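Local coordinates for protein 5'-deoxynucleotidase (Archaeoglobus fulgidus, PDB 1YNB) that probably removes the phosphate from 2'-deoxyribonucleoside 5'-monophosphates, as a metal-dependent homodimeric hydrolase of the HD-domain family, at residues E62-H74 with D112-D124. Residues are numbered along the deposited sequence; the frame is centred on the assembly and turned at random.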
loop_
_atom_site.group_PDB
_atom_site.type_symbol
_atom_site.label_atom_id
_atom_site.label_comp_id
_atom_site.label_asym_id
_atom_site.label_seq_id
_atom_site.Cartn_x
_atom_site.Cartn_y
_atom_site.Cartn_z
ATOM N N GLU A 62 24.242 -5.463 -10.945
ATOM C CA GLU A 62 23.966 -6.890 -10.939
ATOM C C GLU A 62 24.123 -7.419 -9.540
ATOM O O GLU A 62 23.364 -8.280 -9.085
ATOM C CB GLU A 62 24.913 -7.642 -11.893
ATOM C CG GLU A 62 25.035 -6.971 -13.259
ATOM C CD GLU A 62 25.784 -5.656 -13.159
ATOM O OE1 GLU A 62 25.300 -4.610 -13.664
ATOM O OE2 GLU A 62 26.877 -5.677 -12.554
ATOM N N LYS A 63 25.121 -6.893 -8.850
ATOM C CA LYS A 63 25.405 -7.298 -7.481
ATOM C C LYS A 63 24.258 -6.782 -6.566
ATOM O O LYS A 63 23.807 -7.479 -5.671
ATOM C CB LYS A 63 26.749 -6.672 -7.055
ATOM C CG LYS A 63 27.550 -7.453 -6.007
ATOM C CD LYS A 63 28.110 -8.787 -6.539
ATOM C CE LYS A 63 28.994 -8.644 -7.809
ATOM N NZ LYS A 63 30.255 -7.846 -7.651
ATOM N N ALA A 64 23.827 -5.550 -6.798
ATOM C CA ALA A 64 22.742 -4.943 -6.008
ATOM C C ALA A 64 21.452 -5.768 -6.206
ATOM O O ALA A 64 20.739 -6.060 -5.241
ATOM C CB ALA A 64 22.539 -3.519 -6.444
ATOM N N CYS A 65 21.158 -6.157 -7.450
ATOM C CA CYS A 65 19.960 -6.961 -7.727
ATOM C C CYS A 65 20.037 -8.319 -7.034
ATOM O O CYS A 65 19.037 -8.902 -6.624
ATOM C CB CYS A 65 19.801 -7.162 -9.240
ATOM S SG CYS A 65 19.396 -5.726 -10.089
ATOM N N LYS A 66 21.235 -8.859 -6.882
ATOM C CA LYS A 66 21.359 -10.147 -6.221
ATOM C C LYS A 66 21.131 -10.028 -4.702
ATOM O O LYS A 66 20.664 -10.958 -4.017
ATOM C CB LYS A 66 22.759 -10.707 -6.474
ATOM C CG LYS A 66 22.999 -12.061 -5.878
ATOM C CD LYS A 66 24.349 -12.600 -6.406
ATOM C CE LYS A 66 24.576 -14.033 -6.009
ATOM N NZ LYS A 66 25.958 -14.426 -6.459
ATOM N N ALA A 67 21.525 -8.887 -4.176
ATOM C CA ALA A 67 21.373 -8.653 -2.753
ATOM C C ALA A 67 19.870 -8.501 -2.468
ATOM O O ALA A 67 19.384 -8.989 -1.454
ATOM C CB ALA A 67 22.133 -7.405 -2.362
ATOM N N ALA A 68 19.179 -7.798 -3.335
ATOM C CA ALA A 68 17.737 -7.608 -3.168
ATOM C C ALA A 68 17.029 -8.946 -3.222
ATOM O O ALA A 68 16.185 -9.257 -2.376
ATOM C CB ALA A 68 17.206 -6.673 -4.229
ATOM N N THR A 69 17.396 -9.785 -4.196
ATOM C CA THR A 69 16.759 -11.083 -4.316
ATOM C C THR A 69 17.012 -11.952 -3.114
ATOM O O THR A 69 16.116 -12.632 -2.614
ATOM C CB THR A 69 17.252 -11.817 -5.608
ATOM O OG1 THR A 69 17.037 -10.963 -6.721
ATOM C CG2 THR A 69 16.511 -13.098 -5.810
ATOM N N ALA A 70 18.245 -11.939 -2.625
ATOM C CA ALA A 70 18.570 -12.739 -1.473
ATOM C C ALA A 70 17.745 -12.285 -0.266
ATOM O O ALA A 70 17.356 -13.098 0.575
ATOM C CB ALA A 70 20.082 -12.597 -1.155
ATOM N N ALA A 71 17.507 -10.989 -0.174
ATOM C CA ALA A 71 16.700 -10.457 0.934
ATOM C C ALA A 71 15.266 -10.989 0.821
ATOM O O ALA A 71 14.613 -11.263 1.846
ATOM C CB ALA A 71 16.684 -8.924 0.885
ATOM N N LEU A 72 14.755 -11.133 -0.403
ATOM C CA LEU A 72 13.389 -11.652 -0.560
ATOM C C LEU A 72 13.244 -13.069 -0.039
ATOM O O LEU A 72 12.186 -13.443 0.482
ATOM C CB LEU A 72 12.965 -11.629 -2.017
ATOM C CG LEU A 72 12.771 -10.268 -2.645
ATOM C CD1 LEU A 72 12.582 -10.449 -4.172
ATOM C CD2 LEU A 72 11.520 -9.606 -2.020
ATOM N N PHE A 73 14.290 -13.885 -0.206
ATOM C CA PHE A 73 14.276 -15.273 0.258
ATOM C C PHE A 73 14.697 -15.453 1.713
ATOM O O PHE A 73 14.647 -16.568 2.251
ATOM C CB PHE A 73 15.209 -16.124 -0.623
ATOM C CG PHE A 73 14.634 -16.453 -1.964
ATOM C CD1 PHE A 73 13.837 -17.595 -2.130
ATOM C CD2 PHE A 73 14.798 -15.588 -3.034
ATOM C CE1 PHE A 73 13.205 -17.858 -3.366
ATOM C CE2 PHE A 73 14.176 -15.838 -4.278
ATOM C CZ PHE A 73 13.376 -16.974 -4.437
ATOM N N HIS A 74 15.105 -14.367 2.350
ATOM C CA HIS A 74 15.608 -14.412 3.712
ATOM C C HIS A 74 14.732 -15.080 4.770
ATOM O O HIS A 74 15.198 -15.943 5.505
ATOM C CB HIS A 74 15.996 -13.000 4.153
ATOM C CG HIS A 74 16.851 -12.965 5.380
ATOM N ND1 HIS A 74 16.817 -11.922 6.284
ATOM C CD2 HIS A 74 17.786 -13.832 5.837
ATOM C CE1 HIS A 74 17.696 -12.151 7.245
ATOM N NE2 HIS A 74 18.295 -13.303 6.997
ATOM N N ASP A 112 23.604 -19.389 -4.695
ATOM C CA ASP A 112 24.314 -19.026 -3.485
ATOM C C ASP A 112 24.329 -17.530 -3.292
ATOM O O ASP A 112 24.757 -16.756 -4.166
ATOM C CB ASP A 112 25.735 -19.563 -3.481
ATOM C CG ASP A 112 25.952 -20.562 -2.370
ATOM O OD1 ASP A 112 25.587 -21.747 -2.566
ATOM O OD2 ASP A 112 26.460 -20.152 -1.299
ATOM N N PHE A 113 23.828 -17.132 -2.133
ATOM C CA PHE A 113 23.769 -15.732 -1.786
ATOM C C PHE A 113 24.759 -15.472 -0.658
ATOM O O PHE A 113 24.621 -14.506 0.082
ATOM C CB PHE A 113 22.353 -15.351 -1.338
ATOM C CG PHE A 113 21.290 -15.613 -2.371
ATOM C CD1 PHE A 113 21.378 -15.052 -3.640
ATOM C CD2 PHE A 113 20.179 -16.382 -2.052
ATOM C CE1 PHE A 113 20.372 -15.248 -4.582
ATOM C CE2 PHE A 113 19.162 -16.587 -2.987
ATOM C CZ PHE A 113 19.258 -16.016 -4.256
ATOM N N SER A 114 25.762 -16.338 -0.526
ATOM C CA SER A 114 26.765 -16.145 0.512
ATOM C C SER A 114 27.519 -14.838 0.315
ATOM O O SER A 114 27.911 -14.198 1.285
ATOM C CB SER A 114 27.744 -17.322 0.545
ATOM O OG SER A 114 27.240 -18.346 1.393
ATOM N N ASP A 115 27.688 -14.412 -0.927
ATOM C CA ASP A 115 28.405 -13.175 -1.195
ATOM C C ASP A 115 27.649 -11.890 -0.895
ATOM O O ASP A 115 28.230 -10.805 -0.971
ATOM C CB ASP A 115 28.866 -13.124 -2.648
ATOM C CG ASP A 115 27.730 -13.296 -3.620
ATOM O OD1 ASP A 115 26.809 -14.067 -3.292
ATOM O OD2 ASP A 115 27.756 -12.682 -4.719
ATOM N N VAL A 116 26.350 -11.992 -0.595
ATOM C CA VAL A 116 25.568 -10.796 -0.292
ATOM C C VAL A 116 24.894 -10.942 1.061
ATOM O O VAL A 116 24.056 -10.115 1.440
ATOM C CB VAL A 116 24.454 -10.528 -1.373
ATOM C CG1 VAL A 116 25.067 -10.140 -2.701
ATOM C CG2 VAL A 116 23.575 -11.748 -1.536
ATOM N N GLU A 117 25.236 -11.982 1.805
ATOM C CA GLU A 117 24.594 -12.152 3.086
ATOM C C GLU A 117 24.798 -10.974 4.014
ATOM O O GLU A 117 23.953 -10.719 4.872
ATOM C CB GLU A 117 25.023 -13.460 3.770
ATOM C CG GLU A 117 24.358 -14.681 3.116
ATOM C CD GLU A 117 22.882 -14.413 2.710
ATOM O OE1 GLU A 117 22.000 -14.255 3.589
ATOM O OE2 GLU A 117 22.599 -14.349 1.498
ATOM N N VAL A 118 25.897 -10.244 3.861
ATOM C CA VAL A 118 26.075 -9.107 4.754
ATOM C C VAL A 118 25.107 -7.988 4.412
ATOM O O VAL A 118 24.613 -7.323 5.309
ATOM C CB VAL A 118 27.517 -8.564 4.760
ATOM C CG1 VAL A 118 27.595 -7.320 5.584
ATOM C CG2 VAL A 118 28.438 -9.596 5.397
ATOM N N TYR A 119 24.820 -7.779 3.130
ATOM C CA TYR A 119 23.864 -6.732 2.779
ATOM C C TYR A 119 22.456 -7.149 3.226
ATOM O O TYR A 119 21.655 -6.306 3.629
ATOM C CB TYR A 119 23.856 -6.452 1.272
ATOM C CG TYR A 119 25.172 -5.911 0.767
ATOM C CD1 TYR A 119 25.692 -4.711 1.269
ATOM C CD2 TYR A 119 25.939 -6.636 -0.155
ATOM C CE1 TYR A 119 26.945 -4.250 0.878
ATOM C CE2 TYR A 119 27.201 -6.174 -0.557
ATOM C CZ TYR A 119 27.696 -4.982 -0.029
ATOM O OH TYR A 119 28.955 -4.541 -0.365
ATOM N N VAL A 120 22.162 -8.442 3.150
ATOM C CA VAL A 120 20.857 -8.941 3.555
ATOM C C VAL A 120 20.701 -8.753 5.056
ATOM O O VAL A 120 19.656 -8.285 5.534
ATOM C CB VAL A 120 20.687 -10.437 3.199
ATOM C CG1 VAL A 120 19.305 -10.953 3.667
ATOM C CG2 VAL A 120 20.798 -10.612 1.677
ATOM N N SER A 121 21.745 -9.108 5.797
ATOM C CA SER A 121 21.724 -8.998 7.253
ATOM C C SER A 121 21.517 -7.552 7.705
ATOM O O SER A 121 20.683 -7.296 8.576
ATOM C CB SER A 121 23.039 -9.527 7.849
ATOM O OG SER A 121 22.958 -9.569 9.267
ATOM N N ASP A 122 22.280 -6.623 7.133
ATOM C CA ASP A 122 22.162 -5.213 7.480
ATOM C C ASP A 122 20.785 -4.661 7.050
ATOM O O ASP A 122 20.174 -3.840 7.763
ATOM C CB ASP A 122 23.227 -4.375 6.779
ATOM C CG ASP A 122 24.541 -4.246 7.591
ATOM O OD1 ASP A 122 24.700 -4.863 8.675
ATOM O OD2 ASP A 122 25.404 -3.504 7.117
ATOM N N ALA A 123 20.317 -5.093 5.884
ATOM C CA ALA A 123 19.017 -4.597 5.376
ATOM C C ALA A 123 17.849 -5.022 6.267
ATOM O O ALA A 123 16.904 -4.241 6.451
ATOM C CB ALA A 123 18.788 -5.083 3.908
ATOM N N ASP A 124 17.909 -6.248 6.781
ATOM C CA ASP A 124 16.901 -6.841 7.672
ATOM C C ASP A 124 16.821 -5.935 8.904
ATOM O O ASP A 124 15.738 -5.474 9.292
ATOM C CB ASP A 124 17.365 -8.251 8.080
ATOM C CG ASP A 124 16.471 -8.901 9.128
ATOM O OD1 ASP A 124 16.982 -9.737 9.902
ATOM O OD2 ASP A 124 15.248 -8.608 9.186
HETATM O O HOH W 1 14.384 -10.539 6.763
#
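Ala70 meets Phe113, Val116 and Val120 where helix 62-73 crosses helix 117-124, their axes 8.7 Å apart at -58°. So close a crossing suits alanines: the methyl of Ala70 lies over one face of the Phe113 ring, whose flat surface accepts it in a CH-pi contact with CB 3.9 Å from the ring centroid, while its CB also touches Val120 CG2 at 3.5 Å. One turn earlier, Ala67 CB packs on Val116 CB at 4.0 Å, and the compact branched valine, at the N-cap position of helix 117-124, fills the narrow space between the backbones. Val120 serves two neighbours: CG2 lies against Ala70 and the adjoining helix backbone, whereas CG1, anti to the backbone N (chi1 179°), sits over a face of the His74 imidazole, 3.8 Å from its centroid.

Against this tight core, toward the solvent side, Lys66 meets the exposed Asp115 through charge. Lysine suits this place because its extended methylene chain passes the edge of the Phe113 ring and carries NZ to a salt bridge with Asp115 OD2 at 3.0 Å, on the syn side but somewhat out of the carboxylate plane, with a weaker bond to OD1. A methionine in its place would probably leave the Asp115 carboxylate without its cationic mate. The other end is also polar: a water lies 2.8 Å from His74 ND1 and donates weakly to Asp124 OD2. These two residues fit the H...HD...D pattern of HD-domain hydrolases, probably as metal ligands, although no metal is bound to them here; His42, on helix 39-56, is weakly hydrogen-bonded to Asp124.

Helix 39-56 also packs on Ala64, Leu72 and Asp122, while Cys65, Ala68, Thr69, Leu72 and Phe73 meet a second subunit, placing helix 62-73 between helix 117-135 and the dimer interface.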